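Side-chain contacts in virulence protein STM3117 (Salmonella enterica subsp. enterica serovar Typhimurium, PDB 3HUH), which promotes replication of the bacterium inside host macrophages and may take part in biosynthesis and modification of the cell-wall peptidoglycan: residues T36-R39 against F40-V44; L68-Q71 against E72-F75. All coordinates share one frame; numbering follows the deposited sequence.

Contact 1: residues T36-R39 against F40-V44; sequences TTIR and FYEEV
Thr-37 and Tyr-41, one turn apart on helix 34-43, pack together in this local i to i+4 contact. Their side chains run alongside each other in the same direction, and Thr-37 CG2 lies 3.7 Å from Tyr-41 CD1. The methyl is placed there because CG2 stands anti to the backbone N while OG1 sits beside it (chi1 -68°). Thr-37 O approaches the same ring at its edge, in plane, 3.2 Å from Tyr-41 CD1. One residue on, Ile-38 CG2 flanks the carboxylate end of Glu-42, 3.8 Å from Glu-42 OE1.

The backbone bonds are regular alpha-helical ones. Tyr-41 N donates to Thr-37 O at 3.0 Å with an N-H...O angle of 175°, and Glu-42 N reaches Ile-38 O at 2.9 Å.

Charge contributes at longer range: Arg-39 NE and Glu-43 OE2 are 5.2 Å apart, too far for a salt bridge, although opposite charges may still attract weakly.

Outside these segments, Asp-132 OD2 holds Tyr-41 OH and Ala-49 N holds Glu-42 OE2. The split between side chains implies an amphipathic helix, that of a VOC-type beta-alpha-beta-beta-beta module: Thr-37 and Tyr-41 are buried against strands 21-31, 56-61 and 64-70, whereas Arg-39 and Glu-43 are solvent-exposed.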
loop_
_atom_site.group_PDB
_atom_site.type_symbol
_atom_site.label_atom_id
_atom_site.label_comp_id
_atom_site.label_asym_id
_atom_site.label_seq_id
_atom_site.Cartn_x
_atom_site.Cartn_y
_atom_site.Cartn_z
ATOM N N THR A 36 -9.757 -17.221 1.010
ATOM C CA THR A 36 -8.647 -17.516 1.908
ATOM C C THR A 36 -8.010 -16.236 2.449
ATOM O O THR A 36 -7.659 -16.150 3.629
ATOM C CB THR A 36 -7.578 -18.349 1.182
ATOM O OG1 THR A 36 -8.176 -19.553 0.678
ATOM C CG2 THR A 36 -6.455 -18.706 2.124
ATOM N N THR A 37 -7.865 -15.246 1.576
ATOM C CA THR A 37 -7.282 -13.967 1.953
ATOM C C THR A 37 -8.167 -13.272 2.978
ATOM O O THR A 37 -7.680 -12.757 3.992
ATOM C CB THR A 37 -7.107 -13.073 0.706
ATOM O OG1 THR A 37 -6.096 -13.635 -0.136
ATOM C CG2 THR A 37 -6.712 -11.657 1.093
ATOM N N ILE A 38 -9.470 -13.269 2.721
ATOM C CA ILE A 38 -10.414 -12.629 3.626
ATOM C C ILE A 38 -10.346 -13.260 5.012
ATOM O O ILE A 38 -10.281 -12.554 6.022
ATOM C CB ILE A 38 -11.858 -12.709 3.061
ATOM C CG1 ILE A 38 -11.998 -11.727 1.884
ATOM C CG2 ILE A 38 -12.883 -12.397 4.163
ATOM C CD1 ILE A 38 -13.372 -11.721 1.207
ATOM N N ARG A 39 -10.349 -14.587 5.070
ATOM C CA ARG A 39 -10.284 -15.262 6.362
ATOM C C ARG A 39 -9.053 -14.852 7.164
ATOM O O ARG A 39 -9.136 -14.623 8.370
ATOM C CB ARG A 39 -10.316 -16.781 6.179
ATOM C CG ARG A 39 -11.715 -17.350 6.009
ATOM C CD ARG A 39 -11.712 -18.872 6.138
ATOM N NE ARG A 39 -13.047 -19.406 6.405
ATOM C CZ ARG A 39 -14.075 -19.332 5.565
ATOM N NH1 ARG A 39 -13.934 -18.742 4.383
ATOM N NH2 ARG A 39 -15.247 -19.851 5.907
ATOM N N PHE A 40 -7.911 -14.743 6.494
ATOM C CA PHE A 40 -6.679 -14.348 7.168
ATOM C C PHE A 40 -6.757 -12.922 7.725
ATOM O O PHE A 40 -6.514 -12.700 8.918
ATOM C CB PHE A 40 -5.490 -14.438 6.205
ATOM C CG PHE A 40 -4.194 -13.946 6.797
ATOM C CD1 PHE A 40 -3.457 -14.753 7.660
ATOM C CD2 PHE A 40 -3.718 -12.668 6.501
ATOM C CE1 PHE A 40 -2.258 -14.295 8.218
ATOM C CE2 PHE A 40 -2.520 -12.197 7.054
ATOM C CZ PHE A 40 -1.787 -13.014 7.916
ATOM N N TYR A 41 -7.109 -11.958 6.878
ATOM C CA TYR A 41 -7.168 -10.577 7.341
ATOM C C TYR A 41 -8.241 -10.317 8.390
ATOM O O TYR A 41 -8.053 -9.483 9.280
ATOM C CB TYR A 41 -7.298 -9.612 6.149
ATOM C CG TYR A 41 -5.984 -9.453 5.408
ATOM C CD1 TYR A 41 -5.647 -10.296 4.351
ATOM C CD2 TYR A 41 -5.039 -8.506 5.817
ATOM C CE1 TYR A 41 -4.404 -10.208 3.717
ATOM C CE2 TYR A 41 -3.790 -8.413 5.195
ATOM C CZ TYR A 41 -3.477 -9.266 4.151
ATOM O OH TYR A 41 -2.233 -9.186 3.562
ATOM N N GLU A 42 -9.361 -11.025 8.309
ATOM C CA GLU A 42 -10.394 -10.836 9.318
ATOM C C GLU A 42 -9.993 -11.487 10.644
ATOM O O GLU A 42 -10.004 -10.836 11.685
ATOM C CB GLU A 42 -11.735 -11.412 8.856
ATOM C CG GLU A 42 -12.404 -10.625 7.740
ATOM C CD GLU A 42 -13.894 -10.925 7.620
ATOM O OE1 GLU A 42 -14.278 -12.113 7.694
ATOM O OE2 GLU A 42 -14.683 -9.972 7.443
ATOM N N GLU A 43 -9.611 -12.762 10.602
ATOM C CA GLU A 43 -9.262 -13.486 11.825
ATOM C C GLU A 43 -7.972 -13.050 12.506
ATOM O O GLU A 43 -7.911 -12.985 13.736
ATOM C CB GLU A 43 -9.214 -14.996 11.552
ATOM C CG GLU A 43 -10.470 -15.532 10.887
ATOM C CD GLU A 43 -10.543 -17.047 10.873
ATOM O OE1 GLU A 43 -9.506 -17.700 10.628
ATOM O OE2 GLU A 43 -11.648 -17.585 11.097
ATOM N N VAL A 44 -6.945 -12.745 11.723
ATOM C CA VAL A 44 -5.670 -12.343 12.300
ATOM C C VAL A 44 -5.532 -10.838 12.541
ATOM O O VAL A 44 -5.316 -10.402 13.677
ATOM C CB VAL A 44 -4.506 -12.825 11.413
ATOM C CG1 VAL A 44 -3.179 -12.440 12.040
ATOM C CG2 VAL A 44 -4.603 -14.338 11.221
#

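Contact 2: residues L68-Q71 against E72-F75; sequences LHQQ and EMEF
A type II beta turn from Gln-70 to Met-73 carries this local surface contact, bringing the chain back beside His-69 where strand 64-70 of a four-stranded mixed sheet runs out into a loop. Glu-72 has the positive phi (82°) expected at the third position of such a turn. Met-73 N closes it by donating to Gln-70 O at 3.0 Å, and a water bridges the same two residues, accepting from Gln-70 N and donating to Met-73 O.

Across the turn, His-69, just before it, and Phe-75, two residues after it, make an offset edge-to-face pair: the Phe-75 edge is directed at the imidazole face, with planes at 76° and centroids 5.5 Å apart. Phe-75 N lies over a His-69 face, toward its rim. The imidazole is also tied to its own strand, ND1 donating to Leu-68 O from above the carbonyl plane. Phe-75 also makes a cation-pi contact with Arg-56.

Gln-71 and Glu-74 extend side by side, their amide and carboxylate planes only 4° apart. Glu-74 OE2 is salt-bridged to Lys-78 NZ, while OE1 is bridged to Gln-71 by a second water, which donates to Glu-74 OE1 at 2.8 Å and accepts from Gln-71 NE2 at 3.2 Å.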
loop_
_atom_site.group_PDB
_atom_site.type_symbol
_atom_site.label_atom_id
_atom_site.label_comp_id
_atom_site.label_asym_id
_atom_site.label_seq_id
_atom_site.Cartn_x
_atom_site.Cartn_y
_atom_site.Cartn_z
ATOM N N LEU A 68 -9.437 -6.188 -3.137
ATOM C CA LEU A 68 -8.900 -7.464 -3.555
ATOM C C LEU A 68 -9.250 -7.804 -4.993
ATOM O O LEU A 68 -10.363 -7.540 -5.448
ATOM C CB LEU A 68 -9.420 -8.585 -2.641
ATOM C CG LEU A 68 -9.152 -8.411 -1.144
ATOM C CD1 LEU A 68 -9.802 -9.554 -0.372
ATOM C CD2 LEU A 68 -7.644 -8.373 -0.884
ATOM N N HIS A 69 -8.274 -8.359 -5.709
ATOM C CA HIS A 69 -8.466 -8.829 -7.085
ATOM C C HIS A 69 -8.042 -10.291 -7.048
ATOM O O HIS A 69 -6.966 -10.617 -6.536
ATOM C CB HIS A 69 -7.534 -8.141 -8.087
ATOM C CG HIS A 69 -7.971 -6.777 -8.527
ATOM N ND1 HIS A 69 -9.064 -6.123 -8.004
ATOM C CD2 HIS A 69 -7.430 -5.936 -9.439
ATOM C CE1 HIS A 69 -9.177 -4.935 -8.574
ATOM N NE2 HIS A 69 -8.196 -4.797 -9.448
ATOM N N GLN A 70 -8.866 -11.183 -7.577
ATOM C CA GLN A 70 -8.475 -12.582 -7.601
ATOM C C GLN A 70 -7.865 -12.864 -8.970
ATOM O O GLN A 70 -8.299 -12.308 -9.980
ATOM C CB GLN A 70 -9.688 -13.484 -7.364
ATOM C CG GLN A 70 -9.373 -14.969 -7.357
ATOM C CD GLN A 70 -10.512 -15.796 -6.783
ATOM O OE1 GLN A 70 -10.723 -15.825 -5.572
ATOM N NE2 GLN A 70 -11.266 -16.461 -7.658
ATOM N N GLN A 71 -6.847 -13.710 -9.018
ATOM C CA GLN A 71 -6.246 -14.022 -10.304
ATOM C C GLN A 71 -7.317 -14.573 -11.240
ATOM O O GLN A 71 -8.234 -15.273 -10.805
ATOM C CB GLN A 71 -5.120 -15.038 -10.135
ATOM C CG GLN A 71 -3.920 -14.474 -9.392
ATOM C CD GLN A 71 -2.759 -15.441 -9.351
ATOM O OE1 GLN A 71 -2.836 -16.495 -8.718
ATOM N NE2 GLN A 71 -1.677 -15.094 -10.038
ATOM N N GLU A 72 -7.190 -14.229 -12.518
ATOM C CA GLU A 72 -8.107 -14.645 -13.576
ATOM C C GLU A 72 -9.357 -13.771 -13.630
ATOM O O GLU A 72 -10.204 -13.943 -14.505
ATOM C CB GLU A 72 -8.479 -16.122 -13.427
ATOM C CG GLU A 72 -7.279 -17.049 -13.508
ATOM C CD GLU A 72 -6.497 -16.892 -14.804
ATOM O OE1 GLU A 72 -7.053 -17.190 -15.880
ATOM O OE2 GLU A 72 -5.325 -16.469 -14.748
ATOM N N MET A 73 -9.482 -12.843 -12.686
ATOM C CA MET A 73 -10.603 -11.907 -12.710
ATOM C C MET A 73 -10.218 -10.572 -12.086
ATOM O O MET A 73 -10.939 -10.003 -11.274
ATOM C CB MET A 73 -11.865 -12.498 -12.062
ATOM C CG MET A 73 -11.832 -12.801 -10.585
ATOM S SD MET A 73 -13.396 -13.626 -10.085
ATOM C CE MET A 73 -14.632 -12.371 -10.524
ATOM N N GLU A 74 -9.061 -10.070 -12.512
ATOM C CA GLU A 74 -8.536 -8.796 -12.038
ATOM C C GLU A 74 -9.173 -7.627 -12.798
ATOM O O GLU A 74 -9.113 -7.568 -14.025
ATOM C CB GLU A 74 -7.016 -8.775 -12.226
ATOM C CG GLU A 74 -6.315 -9.927 -11.520
ATOM C CD GLU A 74 -4.893 -10.144 -11.999
ATOM O OE1 GLU A 74 -4.275 -11.149 -11.584
ATOM O OE2 GLU A 74 -4.398 -9.318 -12.785
ATOM N N PHE A 75 -9.775 -6.694 -12.070
ATOM C CA PHE A 75 -10.407 -5.541 -12.703
ATOM C C PHE A 75 -9.385 -4.533 -13.227
ATOM O O PHE A 75 -8.292 -4.400 -12.674
ATOM C CB PHE A 75 -11.371 -4.885 -11.722
ATOM C CG PHE A 75 -12.430 -5.816 -11.233
ATOM C CD1 PHE A 75 -12.365 -6.368 -9.961
ATOM C CD2 PHE A 75 -13.478 -6.181 -12.072
ATOM C CE1 PHE A 75 -13.331 -7.278 -9.524
ATOM C CE2 PHE A 75 -14.444 -7.088 -11.649
ATOM C CZ PHE A 75 -14.369 -7.637 -10.372
HETATM O O HOH W 1 -11.243 -10.106 -8.565
HETATM O O HOH W 2 -1.739 -12.233 -11.428
#

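How the contacts relate
Contact 1 precedes contact 2 along the chain, and their centres lie about 17 Å apart. Both belong to the half of this glyoxalase/VOC-family chain built on the sheet of strands 21-31, 64-70, 56-61 and 48-52: helix 34-43 packs on that sheet, and 68-75 spans the end of strand 64-70 and the following turn. Leu-68 joins them directly, its CD1 lying 3.8 Å from Ile-38 CG1 and its CD2 3.9 Å from Thr-37 CG2. A polar tie is added by Gln-70 OE1, which accepts from the backbone N of Ile-34 near the helix start. The strand end is thus fastened to the helix, while the turn lies farther out on the surface.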